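Putative immunoglobulin A1 protease (Bacteroides ovatus, PDB 3N6Z) is of unproven function but is probably a hydrolase related to immunoglobulin A1 proteases, built largely of parallel beta-strands stacked as in a beta-solenoid. Local coordinates at residues N43-D46 against S47-Y50; M51-N54 against A55-R59; A331-A334 against E335-G338. All coordinates share one frame; numbering follows the deposited sequence. Where two conformers were deposited one is given.

In the fold
Followed from the N terminus, the three contacts lie in series, and none nests within or crosses another. Contact 1 closes the loop of residues 43-50 that delivers the chain into strand 50-52. Contact 2 adjoins it in sequence and turns the chain out of that strand into helix 55-58; the centres of the two are about 15 Å apart. Successive short parallel strands, stacked as in a beta-solenoid, make up most of the chain between these two contacts and contact 3, whose centre lies about 39 Å from that of contact 2 and which leads strand 330-332 into helix 334-344. Contacts 2 and 3 thus offer two versions of one principle, a strand passing within one or two residues into a helix capped by a side chain.

Contact 1: N43-D46 against S47-Y50; sequences NGTD and SKPY
The backbone doubles back between Asn43 and Tyr50, the two halves running 132° apart, and the carbonyl of Lys48 holds the bend together. Lys48 O accepts from Asn43 N at 2.8 Å and from Thr45 N at 3.3 Å, the two donors arriving from opposite faces of the carbonyl plane; Gly44 N adds a weak bond. Among the side chains, Thr45 OG1 takes a bond from Lys48 N at 3.2 Å and gives its own proton to Asn43 OD1 at 2.6 Å, in the carbonyl plane and on a lone pair. With chi1 of 69°, Asn43 CG sits between its backbone N and carbonyl carbon, which folds the amide back over the turn and brings OD1 against Lys48 CB. A water bridges Asn43 ND2 and Thr45 OG1, so both ends of the asparagine amide are engaged. The Tyr50 ring lies flat against the backbone of Asn43 and Gly44: Gly44 CA makes a CH-pi contact at 3.7 Å from the ring centroid. The positive phi of Gly44 and the closeness of the ring suit a residue without a side chain. Such carbonyl-centred bonding, with two side chains tied inside, marks a compact, internally bonded turn. Beyond it, Tyr50 stacks with Phe39 and begins strand 50-52, while Gly44 and Tyr50 share backbone bonds with Tyr72 of the parallel strand 71-75, against which Pro49 also packs.

Contact 2: M51-N54 against A55-R59; sequences MIMN and ATQIR
Two torsions set up the bonds at the helix start: Asn54 CG lies between its backbone N and carbonyl carbon (chi1 63°), turning OD1 over the start of the helix, whereas Gln57 CG is anti to its carbonyl carbon (chi1 -66°) and the chain beyond is extended, carrying the amide back to the strand end. Asn54 is the N-cap of helix 55-58. Its OD1 receives Gln57 N at 2.9 Å in a nearly straight bond, with the donor close to the line of the side-chain C=O. Gln57 OE1 in turn accepts from Met53 N at 2.8 Å, tilted out of the amide plane. The glutamine runs beside the selenomethionine at Met53, both pointing the same way, and its CG also passes 3.5 Å from Asn54 OD1. The first helical turn is completed by Ile58 N, which bonds to Asn54 O at 3.1 Å in the carbonyl plane. Beside these polar bonds, Ile52 CG2 meets Ile58 CB at 3.9 Å, the two side chains crossing obliquely. Both isoleucines also touch Ile79 of strand 79-80, and Ile52 reaches Phe73 and Leu75 of strand 71-75, so an apolar seam joins strand and helix to the next part of the fold. The two bonds are linked but not mutual: the cap residue supplies an acceptor to a helix N-H, and Gln57 supplies one to the N-H of the residue before the cap. The buried glutamine is thereby fixed at both its backbone nitrogen and its amide oxygen, and the bonds across the turn join neutral groups.

Contact 3: A331-A334 against E335-G338; sequences AKSA and EELG
A capping box opens helix 334-344, with Ser333 as the N-cap and Glu336 as its partner three residues on. Ser333 OG accepts from Glu336 N at 3.0 Å, while Glu336 OE1 accepts from Ser333 N, also at 3.0 Å and almost linear at 173°. The carboxylate is met from above its plane. These two bonds depend on how each side chain is turned: Ser333 OG stands between its backbone N and carbonyl carbon (chi1 67°), facing the helix, and Glu336 CG is anti to its own carbonyl carbon (chi1 -68°), which sends the extended chain back over the serine. Behind the box, the regular helical bonds begin, Leu337 N to Ser333 O at 2.9 Å and Gly338 N to Ala334 O at 3.0 Å. Lys332 crosses the glutamate at about a right angle, its CD 3.5 Å from Glu336 OE1. Its NZ remains 4.5 Å from that oxygen, beyond a salt bridge, and a water spans the interval by accepting from NZ and donating to OE1. This nearby positive charge and the helix N terminus would both be expected to stabilise the carboxylate. Were Glu336 replaced by an alanine, the loss of the carboxylate would probably leave Ser333 N and the bridging water without their mate and the first turn less firmly closed. On the apolar side, Lys332 CB meets Leu337 CD2, and Leu337 packs on Tyr300 and Cys302 of strand 299-302 and on Trp271. Strand 330-332 is an outermost strand of its parallel sheet within this chain, and the helix follows it after Ser333. Reciprocal bonding between N-cap and third helical residue is the defining feature of the capping box at helix N termini.

Contact 1: N43-D46 against S47-Y50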
loop_
_atom_site.group_PDB
_atom_site.type_symbol
_atom_site.label_atom_id
_atom_site.label_comp_id
_atom_site.label_asym_id
_atom_site.label_seq_id
_atom_site.Cartn_x
_atom_site.Cartn_y
_atom_site.Cartn_z
ATOM N N ASN A 43 6.548 -13.138 -22.873
ATOM C CA ASN A 43 7.994 -13.270 -22.632
ATOM C C ASN A 43 8.525 -12.245 -21.642
ATOM O O ASN A 43 9.735 -12.083 -21.492
ATOM C CB ASN A 43 8.763 -13.237 -23.966
ATOM C CG ASN A 43 8.716 -11.893 -24.618
ATOM O OD1 ASN A 43 8.131 -10.936 -24.065
ATOM N ND2 ASN A 43 9.379 -11.757 -25.778
ATOM N N GLY A 44 7.620 -11.579 -20.911
ATOM C CA GLY A 44 8.014 -10.613 -19.896
ATOM C C GLY A 44 8.418 -9.247 -20.402
ATOM O O GLY A 44 9.029 -8.479 -19.643
ATOM N N THR A 45 8.027 -8.906 -21.623
ATOM C CA THR A 45 8.294 -7.590 -22.183
ATOM C C THR A 45 7.024 -6.728 -22.214
ATOM O O THR A 45 5.913 -7.227 -22.027
ATOM C CB THR A 45 8.868 -7.712 -23.590
ATOM O OG1 THR A 45 7.904 -8.330 -24.432
ATOM C CG2 THR A 45 10.174 -8.488 -23.589
ATOM N N ASP A 46 7.179 -5.441 -22.503
ATOM C CA ASP A 46 6.050 -4.526 -22.555
ATOM C C ASP A 46 5.030 -5.011 -23.601
ATOM O O ASP A 46 3.817 -5.002 -23.347
ATOM C CB ASP A 46 6.531 -3.108 -22.932
ATOM C CG ASP A 46 5.391 -2.140 -23.092
ATOM O OD1 ASP A 46 4.565 -2.005 -22.178
ATOM O OD2 ASP A 46 5.262 -1.579 -24.185
ATOM N N SER A 47 5.500 -5.469 -24.755
ATOM C CA SER A 47 4.563 -5.906 -25.803
ATOM C C SER A 47 4.003 -7.305 -25.548
ATOM O O SER A 47 2.952 -7.638 -26.101
ATOM C CB SER A 47 5.229 -5.852 -27.185
ATOM O OG SER A 47 6.301 -6.746 -27.294
ATOM N N LYS A 48 4.724 -8.145 -24.785
ATOM C CA LYS A 48 4.302 -9.528 -24.496
ATOM C C LYS A 48 4.466 -9.818 -22.988
ATOM O O LYS A 48 5.346 -10.573 -22.584
ATOM C CB LYS A 48 5.078 -10.531 -25.341
ATOM C CG LYS A 48 5.045 -10.255 -26.848
ATOM C CD LYS A 48 5.779 -11.332 -27.657
ATOM C CE LYS A 48 4.854 -12.390 -28.122
ATOM N NZ LYS A 48 5.564 -13.439 -28.944
ATOM N N PRO A 49 3.628 -9.187 -22.150
ATOM C CA PRO A 49 3.771 -9.455 -20.705
ATOM C C PRO A 49 3.468 -10.917 -20.395
ATOM O O PRO A 49 2.678 -11.552 -21.084
ATOM C CB PRO A 49 2.726 -8.524 -20.068
ATOM C CG PRO A 49 1.752 -8.260 -21.194
ATOM C CD PRO A 49 2.558 -8.210 -22.422
ATOM N N TYR A 50 4.128 -11.467 -19.383
ATOM C CA TYR A 50 3.761 -12.791 -18.904
ATOM C C TYR A 50 2.326 -12.748 -18.361
ATOM O O TYR A 50 2.006 -11.980 -17.445
ATOM C CB TYR A 50 4.700 -13.237 -17.811
ATOM C CG TYR A 50 6.098 -13.610 -18.258
ATOM C CD1 TYR A 50 6.321 -14.590 -19.237
ATOM C CD2 TYR A 50 7.225 -13.026 -17.662
ATOM C CE1 TYR A 50 7.608 -14.971 -19.576
ATOM C CE2 TYR A 50 8.509 -13.404 -18.016
ATOM C CZ TYR A 50 8.701 -14.367 -18.965
ATOM O OH TYR A 50 9.968 -14.753 -19.309
HETATM O O HOH W 1 8.810 -9.160 -27.133
#

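Contact 2: M51-N54 against A55-R59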
loop_
_atom_site.group_PDB
_atom_site.type_symbol
_atom_site.label_atom_id
_atom_site.label_comp_id
_atom_site.label_asym_id
_atom_site.label_seq_id
_atom_site.Cartn_x
_atom_site.Cartn_y
_atom_site.Cartn_z
HETATM N N MSE A 51 1.467 -13.577 -18.958
HETATM C CA MSE A 51 0.032 -13.587 -18.685
HETATM C C MSE A 51 -0.294 -14.688 -17.667
HETATM O O MSE A 51 0.037 -15.871 -17.908
HETATM C CB MSE A 51 -0.745 -13.771 -19.997
HETATM C CG MSE A 51 -2.239 -13.584 -19.875
HETATM SE SE MSE A 51 -2.796 -11.804 -19.444
HETATM C CE MSE A 51 -2.455 -11.008 -21.189
ATOM N N ILE A 52 -0.923 -14.270 -16.560
ATOM C CA ILE A 52 -1.147 -15.109 -15.395
ATOM C C ILE A 52 -2.639 -15.434 -15.286
ATOM O O ILE A 52 -3.475 -14.525 -15.174
ATOM C CB ILE A 52 -0.680 -14.396 -14.131
ATOM C CG1 ILE A 52 0.834 -14.119 -14.190
ATOM C CG2 ILE A 52 -1.082 -15.165 -12.840
ATOM C CD1 ILE A 52 1.262 -12.952 -13.260
HETATM N N MSE A 53 -2.960 -16.728 -15.300
HETATM C CA MSE A 53 -4.364 -17.200 -15.300
HETATM C C MSE A 53 -4.793 -17.950 -14.057
HETATM O O MSE A 53 -5.981 -18.205 -13.886
HETATM C CB MSE A 53 -4.603 -18.096 -16.522
HETATM C CG MSE A 53 -4.330 -17.414 -17.881
HETATM SE SE MSE A 53 -5.493 -15.949 -18.218
HETATM C CE MSE A 53 -7.167 -16.884 -18.422
ATOM N N ASN A 54 -3.854 -18.343 -13.216
ATOM C CA ASN A 54 -4.158 -19.095 -12.000
ATOM C C ASN A 54 -3.032 -18.922 -10.988
ATOM O O ASN A 54 -2.018 -18.281 -11.295
ATOM C CB ASN A 54 -4.442 -20.567 -12.340
ATOM C CG ASN A 54 -3.273 -21.271 -12.938
ATOM O OD1 ASN A 54 -2.145 -21.114 -12.483
ATOM N ND2 ASN A 54 -3.533 -22.109 -13.925
ATOM N N ALA A 55 -3.187 -19.478 -9.800
ATOM C CA ALA A 55 -2.207 -19.290 -8.725
ATOM C C ALA A 55 -0.920 -20.052 -8.942
ATOM O O ALA A 55 0.126 -19.656 -8.427
ATOM C CB ALA A 55 -2.812 -19.637 -7.360
ATOM N N THR A 56 -0.961 -21.122 -9.713
ATOM C CA THR A 56 0.277 -21.842 -9.990
ATOM C C THR A 56 1.170 -20.946 -10.862
ATOM O O THR A 56 2.382 -20.814 -10.628
ATOM C CB THR A 56 0.008 -23.142 -10.700
ATOM O OG1 THR A 56 -0.869 -23.943 -9.910
ATOM C CG2 THR A 56 1.310 -23.916 -10.952
ATOM N N GLN A 57 0.555 -20.290 -11.839
ATOM C CA GLN A 57 1.277 -19.325 -12.664
ATOM C C GLN A 57 1.780 -18.118 -11.849
ATOM O O GLN A 57 2.887 -17.620 -12.085
ATOM C CB GLN A 57 0.445 -18.920 -13.881
ATOM C CG GLN A 57 0.212 -20.070 -14.866
ATOM C CD GLN A 57 -0.640 -19.704 -16.058
ATOM O OE1 GLN A 57 -1.082 -18.600 -16.186
ATOM N NE2 GLN A 57 -0.915 -20.676 -16.911
ATOM N N ILE A 58 0.982 -17.607 -10.925
ATOM C CA ILE A 58 1.451 -16.500 -10.126
ATOM C C ILE A 58 2.678 -16.896 -9.290
ATOM O O ILE A 58 3.584 -16.069 -9.064
ATOM C CB ILE A 58 0.317 -15.834 -9.271
ATOM C CG1 ILE A 58 0.513 -14.315 -9.203
ATOM C CG2 ILE A 58 0.205 -16.430 -7.902
ATOM C CD1 ILE A 58 -0.709 -13.573 -8.663
ATOM N N ARG A 59 2.752 -18.159 -8.894
ATOM C CA ARG A 59 3.915 -18.684 -8.180
ATOM C C ARG A 59 5.141 -18.874 -9.079
ATOM O O ARG A 59 6.226 -19.064 -8.570
ATOM C CB ARG A 59 3.548 -19.967 -7.443
ATOM C CG ARG A 59 2.585 -19.683 -6.287
ATOM C CD ARG A 59 1.848 -20.909 -5.797
ATOM N NE ARG A 59 2.802 -21.880 -5.292
ATOM C CZ ARG A 59 2.956 -23.115 -5.788
ATOM N NH1 ARG A 59 2.138 -23.604 -6.733
ATOM N NH2 ARG A 59 3.907 -23.887 -5.299
#

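Contact 3: A331-A334 against E335-G338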
loop_
_atom_site.group_PDB
_atom_site.type_symbol
_atom_site.label_atom_id
_atom_site.label_comp_id
_atom_site.label_asym_id
_atom_site.label_seq_id
_atom_site.Cartn_x
_atom_site.Cartn_y
_atom_site.Cartn_z
ATOM N N ALA A 331 -13.051 17.477 8.849
ATOM C CA ALA A 331 -14.123 16.519 8.994
ATOM C C ALA A 331 -15.227 16.677 7.940
ATOM O O ALA A 331 -15.610 17.798 7.580
ATOM C CB ALA A 331 -14.708 16.570 10.406
ATOM N N LYS A 332 -15.745 15.543 7.490
ATOM C CA LYS A 332 -16.864 15.450 6.573
ATOM C C LYS A 332 -17.820 14.333 7.001
ATOM O O LYS A 332 -17.409 13.356 7.624
ATOM C CB LYS A 332 -16.380 15.168 5.145
ATOM C CG LYS A 332 -15.544 16.306 4.531
ATOM C CD LYS A 332 -16.476 17.480 4.174
ATOM C CE LYS A 332 -15.761 18.802 3.976
ATOM N NZ LYS A 332 -16.739 19.833 3.521
ATOM N N SER A 333 -19.083 14.446 6.596
ATOM C CA SER A 333 -20.048 13.374 6.792
ATOM C C SER A 333 -19.747 12.221 5.837
ATOM O O SER A 333 -19.111 12.419 4.819
ATOM C CB SER A 333 -21.491 13.846 6.576
ATOM O OG SER A 333 -21.705 14.173 5.226
ATOM N N ALA A 334 -20.336 11.069 6.122
ATOM C CA ALA A 334 -20.243 9.919 5.217
ATOM C C ALA A 334 -20.767 10.284 3.827
ATOM O O ALA A 334 -20.179 9.899 2.821
ATOM C CB ALA A 334 -20.999 8.687 5.795
ATOM N N GLU A 335 -21.909 10.991 3.772
ATOM C CA GLU A 335 -22.509 11.341 2.487
ATOM C C GLU A 335 -21.593 12.279 1.707
ATOM O O GLU A 335 -21.354 12.088 0.505
ATOM C CB GLU A 335 -23.889 11.986 2.663
ATOM C CG GLU A 335 -24.588 12.305 1.329
ATOM C CD GLU A 335 -25.864 13.161 1.484
ATOM O OE1 GLU A 335 -26.353 13.353 2.626
ATOM O OE2 GLU A 335 -26.360 13.660 0.444
ATOM N N GLU A 336 -21.053 13.280 2.400
ATOM C CA GLU A 336 -20.093 14.191 1.769
ATOM C C GLU A 336 -18.867 13.459 1.245
ATOM O O GLU A 336 -18.401 13.744 0.141
ATOM C CB GLU A 336 -19.691 15.307 2.720
ATOM C CG GLU A 336 -20.877 16.263 2.996
ATOM C CD GLU A 336 -20.766 17.087 4.275
ATOM O OE1 GLU A 336 -19.810 16.916 5.087
ATOM O OE2 GLU A 336 -21.682 17.929 4.491
ATOM N N LEU A 337 -18.319 12.577 2.058
ATOM C CA LEU A 337 -17.111 11.821 1.641
ATOM C C LEU A 337 -17.358 10.952 0.438
ATOM O O LEU A 337 -16.514 10.857 -0.438
ATOM C CB LEU A 337 -16.592 10.937 2.752
ATOM C CG LEU A 337 -15.738 11.547 3.802
ATOM C CD1 LEU A 337 -15.272 10.466 4.771
ATOM C CD2 LEU A 337 -14.525 12.323 3.203
ATOM N N GLY A 338 -18.534 10.334 0.370
ATOM C CA GLY A 338 -18.873 9.541 -0.815
ATOM C C GLY A 338 -18.823 10.377 -2.077
ATOM O O GLY A 338 -18.282 9.925 -3.081
HETATM O O HOH W 2 -18.820 19.699 5.556
#